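Local coordinates for N-alpha-acetyltransferase 35, NatC auxiliary subunit (Saccharomyces cerevisiae, PDB 6YGA), which serves as the auxiliary subunit of the NatC N-terminal acetyltransferase, which acetylates the N-terminal methionine of L-A virus Gag protein, at residues B[327-335]-B[667-677]. Residues are numbered along the deposited sequence; the frame is centred on the assembly and turned at random.
Sequences KFFNKLEQR and VQELSLEYYCK. With EDO (1,2-ethanediol), chain C.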
loop_
_atom_site.group_PDB
_atom_site.type_symbol
_atom_site.label_atom_id
_atom_site.label_comp_id
_atom_site.label_asym_id
_atom_site.label_seq_id
_atom_site.Cartn_x
_atom_site.Cartn_y
_atom_site.Cartn_z
ATOM N N LYS B 327 -14.123 12.066 -4.050
ATOM C CA LYS B 327 -14.258 11.018 -5.057
ATOM C C LYS B 327 -13.246 11.176 -6.181
ATOM O O LYS B 327 -12.911 10.191 -6.847
ATOM C CB LYS B 327 -15.677 11.010 -5.629
ATOM C CG LYS B 327 -16.723 10.470 -4.673
ATOM C CD LYS B 327 -16.901 8.963 -4.820
ATOM C CE LYS B 327 -17.590 8.616 -6.133
ATOM N NZ LYS B 327 -17.875 7.159 -6.273
ATOM N N PHE B 328 -12.742 12.392 -6.405
ATOM C CA PHE B 328 -11.945 12.680 -7.586
ATOM C C PHE B 328 -10.529 13.175 -7.313
ATOM O O PHE B 328 -9.683 13.053 -8.203
ATOM C CB PHE B 328 -12.652 13.724 -8.467
ATOM C CG PHE B 328 -13.822 13.180 -9.240
ATOM C CD1 PHE B 328 -13.629 12.540 -10.454
ATOM C CD2 PHE B 328 -15.116 13.319 -8.762
ATOM C CE1 PHE B 328 -14.702 12.042 -11.176
ATOM C CE2 PHE B 328 -16.196 12.823 -9.479
ATOM C CZ PHE B 328 -15.987 12.184 -10.688
ATOM N N PHE B 329 -10.241 13.724 -6.128
ATOM C CA PHE B 329 -8.940 14.362 -5.937
ATOM C C PHE B 329 -7.800 13.355 -5.981
ATOM O O PHE B 329 -6.673 13.712 -6.343
ATOM C CB PHE B 329 -8.910 15.143 -4.619
ATOM C CG PHE B 329 -8.347 14.369 -3.457
ATOM C CD1 PHE B 329 -9.127 13.443 -2.787
ATOM C CD2 PHE B 329 -7.045 14.582 -3.022
ATOM C CE1 PHE B 329 -8.618 12.730 -1.712
ATOM C CE2 PHE B 329 -6.528 13.873 -1.949
ATOM C CZ PHE B 329 -7.317 12.945 -1.291
ATOM N N ASN B 330 -8.073 12.098 -5.636
ATOM C CA ASN B 330 -7.055 11.058 -5.548
ATOM C C ASN B 330 -7.405 9.862 -6.426
ATOM O O ASN B 330 -6.947 8.747 -6.167
ATOM C CB ASN B 330 -6.881 10.627 -4.089
ATOM C CG ASN B 330 -5.594 9.861 -3.844
ATOM O OD1 ASN B 330 -4.582 10.104 -4.498
ATOM N ND2 ASN B 330 -5.634 8.920 -2.908
ATOM N N LYS B 331 -8.205 10.076 -7.467
ATOM C CA LYS B 331 -8.806 8.984 -8.224
ATOM C C LYS B 331 -8.101 8.691 -9.538
ATOM O O LYS B 331 -7.937 7.523 -9.898
ATOM C CB LYS B 331 -10.280 9.295 -8.503
ATOM C CG LYS B 331 -11.068 8.150 -9.113
ATOM C CD LYS B 331 -10.984 6.892 -8.254
ATOM C CE LYS B 331 -11.522 7.110 -6.841
ATOM N NZ LYS B 331 -12.968 7.463 -6.807
ATOM N N LEU B 332 -7.699 9.727 -10.275
ATOM C CA LEU B 332 -7.091 9.510 -11.582
ATOM C C LEU B 332 -5.671 8.974 -11.450
ATOM O O LEU B 332 -5.255 8.102 -12.222
ATOM C CB LEU B 332 -7.125 10.807 -12.381
ATOM C CG LEU B 332 -8.554 11.259 -12.684
ATOM C CD1 LEU B 332 -8.546 12.603 -13.362
ATOM C CD2 LEU B 332 -9.259 10.228 -13.549
ATOM N N GLU B 333 -4.914 9.480 -10.480
ATOM C CA GLU B 333 -3.608 8.924 -10.161
ATOM C C GLU B 333 -3.317 9.181 -8.692
ATOM O O GLU B 333 -3.884 10.089 -8.075
ATOM C CB GLU B 333 -2.500 9.508 -11.050
ATOM C CG GLU B 333 -2.238 10.988 -10.843
ATOM C CD GLU B 333 -1.149 11.520 -11.757
ATOM O OE1 GLU B 333 -0.751 10.801 -12.698
ATOM O OE2 GLU B 333 -0.690 12.660 -11.533
ATOM N N GLN B 334 -2.429 8.364 -8.134
ATOM C CA GLN B 334 -2.135 8.431 -6.710
ATOM C C GLN B 334 -1.393 9.720 -6.376
ATOM O O GLN B 334 -0.347 10.015 -6.960
ATOM C CB GLN B 334 -1.313 7.214 -6.288
ATOM C CG GLN B 334 -1.019 7.143 -4.799
ATOM C CD GLN B 334 -0.488 5.787 -4.375
ATOM O OE1 GLN B 334 -0.997 4.748 -4.797
ATOM N NE2 GLN B 334 0.545 5.791 -3.541
ATOM N N ARG B 335 -1.937 10.486 -5.435
ATOM C CA ARG B 335 -1.338 11.753 -5.041
ATOM C C ARG B 335 -0.094 11.524 -4.188
ATOM O O ARG B 335 0.119 10.448 -3.620
ATOM C CB ARG B 335 -2.341 12.608 -4.264
ATOM C CG ARG B 335 -3.519 13.112 -5.083
ATOM C CD ARG B 335 -3.093 14.185 -6.074
ATOM N NE ARG B 335 -4.233 14.732 -6.806
ATOM C CZ ARG B 335 -4.150 15.727 -7.685
ATOM N NH1 ARG B 335 -2.976 16.289 -7.946
ATOM N NH2 ARG B 335 -5.240 16.158 -8.303
ATOM N N VAL B 667 -13.452 20.069 -8.353
ATOM C CA VAL B 667 -12.658 19.092 -9.090
ATOM C C VAL B 667 -13.138 19.034 -10.534
ATOM O O VAL B 667 -13.241 17.953 -11.124
ATOM C CB VAL B 667 -12.735 17.706 -8.424
ATOM C CG1 VAL B 667 -11.932 17.694 -7.136
ATOM C CG2 VAL B 667 -14.186 17.332 -8.150
ATOM N N GLN B 668 -13.423 20.201 -11.116
ATOM C CA GLN B 668 -14.055 20.237 -12.431
ATOM C C GLN B 668 -13.164 19.603 -13.492
ATOM O O GLN B 668 -13.619 18.761 -14.275
ATOM C CB GLN B 668 -14.406 21.679 -12.805
ATOM C CG GLN B 668 -15.162 21.810 -14.119
ATOM C CD GLN B 668 -15.398 23.252 -14.514
ATOM O OE1 GLN B 668 -14.857 24.172 -13.902
ATOM N NE2 GLN B 668 -16.212 23.458 -15.543
ATOM N N GLU B 669 -11.884 19.984 -13.526
ATOM C CA GLU B 669 -10.974 19.424 -14.519
ATOM C C GLU B 669 -10.800 17.918 -14.333
ATOM O O GLU B 669 -10.809 17.159 -15.311
ATOM C CB GLU B 669 -9.618 20.131 -14.453
ATOM C CG GLU B 669 -9.657 21.650 -14.604
ATOM C CD GLU B 669 -9.656 22.376 -13.271
ATOM O OE1 GLU B 669 -10.433 21.983 -12.375
ATOM O OE2 GLU B 669 -8.874 23.337 -13.115
ATOM N N LEU B 670 -10.643 17.464 -13.086
ATOM C CA LEU B 670 -10.412 16.042 -12.839
ATOM C C LEU B 670 -11.637 15.208 -13.195
ATOM O O LEU B 670 -11.502 14.095 -13.717
ATOM C CB LEU B 670 -10.009 15.814 -11.380
ATOM C CG LEU B 670 -8.643 16.358 -10.947
ATOM C CD1 LEU B 670 -8.534 16.469 -9.429
ATOM C CD2 LEU B 670 -7.517 15.496 -11.494
ATOM N N SER B 671 -12.839 15.724 -12.929
ATOM C CA SER B 671 -14.039 14.965 -13.271
ATOM C C SER B 671 -14.231 14.895 -14.781
ATOM O O SER B 671 -14.671 13.867 -15.308
ATOM C CB SER B 671 -15.268 15.569 -12.588
ATOM O OG SER B 671 -15.519 16.886 -13.042
ATOM N N LEU B 672 -13.903 15.974 -15.495
ATOM C CA LEU B 672 -13.932 15.929 -16.953
ATOM C C LEU B 672 -12.922 14.920 -17.480
ATOM O O LEU B 672 -13.225 14.130 -18.383
ATOM C CB LEU B 672 -13.656 17.316 -17.530
ATOM C CG LEU B 672 -14.771 18.351 -17.371
ATOM C CD1 LEU B 672 -14.313 19.713 -17.864
ATOM C CD2 LEU B 672 -16.023 17.904 -18.113
ATOM N N GLU B 673 -11.711 14.931 -16.920
ATOM C CA GLU B 673 -10.681 13.990 -17.343
ATOM C C GLU B 673 -11.123 12.553 -17.102
ATOM O O GLU B 673 -10.844 11.664 -17.914
ATOM C CB GLU B 673 -9.375 14.295 -16.608
ATOM C CG GLU B 673 -8.224 13.358 -16.927
ATOM C CD GLU B 673 -6.964 13.701 -16.150
ATOM O OE1 GLU B 673 -6.891 14.817 -15.590
ATOM O OE2 GLU B 673 -6.049 12.850 -16.091
ATOM N N TYR B 674 -11.827 12.311 -15.996
ATOM C CA TYR B 674 -12.340 10.974 -15.713
ATOM C C TYR B 674 -13.338 10.523 -16.776
ATOM O O TYR B 674 -13.200 9.437 -17.351
ATOM C CB TYR B 674 -12.983 10.950 -14.328
ATOM C CG TYR B 674 -13.856 9.742 -14.086
ATOM C CD1 TYR B 674 -13.294 8.494 -13.855
ATOM C CD2 TYR B 674 -15.241 9.848 -14.087
ATOM C CE1 TYR B 674 -14.080 7.385 -13.635
ATOM C CE2 TYR B 674 -16.039 8.742 -13.866
ATOM C CZ TYR B 674 -15.450 7.513 -13.640
ATOM O OH TYR B 674 -16.231 6.404 -13.417
ATOM N N TYR B 675 -14.358 11.341 -17.047
ATOM C CA TYR B 675 -15.370 10.941 -18.021
ATOM C C TYR B 675 -14.792 10.856 -19.426
ATOM O O TYR B 675 -15.250 10.041 -20.236
ATOM C CB TYR B 675 -16.559 11.902 -17.983
ATOM C CG TYR B 675 -17.476 11.643 -16.813
ATOM C CD1 TYR B 675 -18.371 10.581 -16.833
ATOM C CD2 TYR B 675 -17.437 12.447 -15.682
ATOM C CE1 TYR B 675 -19.210 10.333 -15.758
ATOM C CE2 TYR B 675 -18.271 12.208 -14.606
ATOM C CZ TYR B 675 -19.153 11.151 -14.649
ATOM O OH TYR B 675 -19.982 10.910 -13.578
ATOM N N CYS B 676 -13.784 11.674 -19.731
ATOM C CA CYS B 676 -13.067 11.515 -20.991
ATOM C C CYS B 676 -12.420 10.137 -21.073
ATOM O O CYS B 676 -12.517 9.452 -22.098
ATOM C CB CYS B 676 -12.018 12.616 -21.140
ATOM S SG CYS B 676 -11.067 12.505 -22.666
ATOM N N LYS B 677 -11.761 9.711 -19.992
ATOM C CA LYS B 677 -11.185 8.371 -19.958
ATOM C C LYS B 677 -12.268 7.304 -20.024
ATOM O O LYS B 677 -12.078 6.253 -20.646
ATOM C CB LYS B 677 -10.337 8.191 -18.699
ATOM C CG LYS B 677 -9.089 9.051 -18.670
ATOM C CD LYS B 677 -8.259 8.796 -17.425
ATOM C CE LYS B 677 -6.886 9.438 -17.551
ATOM N NZ LYS B 677 -6.079 9.287 -16.312
HETATM C C1 EDO C . -15.869 8.796 -9.345
HETATM O O1 EDO C . -15.031 7.680 -9.026
HETATM C C2 EDO C . -17.221 8.290 -9.834
HETATM O O2 EDO C . -18.100 9.401 -10.054
HETATM O O HOH W 1 -6.305 7.364 -14.816
#
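Phe328 lays one face of its ring on Ser671, whose CB stands 3.9 Å from the ring centroid in a CH-pi contact only 14° off the normal. A molecule of 1,2-ethanediol, probably from the crystallisation liquor, lies over the opposite face. The ring's edge points at the face of Tyr674 in an offset edge-to-face pair, centroids 5.6 Å apart and planes at 72°. Nearer the backbone, Phe328 CB meets Val667 CG2 at 3.9 Å, at the N-cap of helix 668-701. One turn further along that helix, Leu670, Glu673 and Tyr674 receive Leu332, which splits its two methyls: CD1 rests on Leu670 CD2 at 3.6 Å and on Glu673, whose carboxylate carbon CD comes to 3.4 Å of it, while CD2 reaches Tyr674 CB at 3.9 Å, at the edge of that ring. Within the region assigned to TPR-like repeats, the last part of helix 319-328 and the chain that follows thus dock apolar side chains against the first three turns of helix 668-701, far along the sequence; helix 619-653 packs on that helix through Ser671 and Tyr675. The loop is pinned from within. Arg335, bent at chi2 (-71°), turns its guanidinium back so that NE gives a nearly straight bond of 2.7 Å to Phe329 O, in the guanidinium plane; NH2 presents the group's edge to Leu670 CD1, and NH1 pairs with Asp306. Lys331 curls through three bends to bring NZ to a lone pair of Lys327 O (2.7 Å) and to the diol. At the far end, Lys677 NZ forms a salt bridge with Glu673.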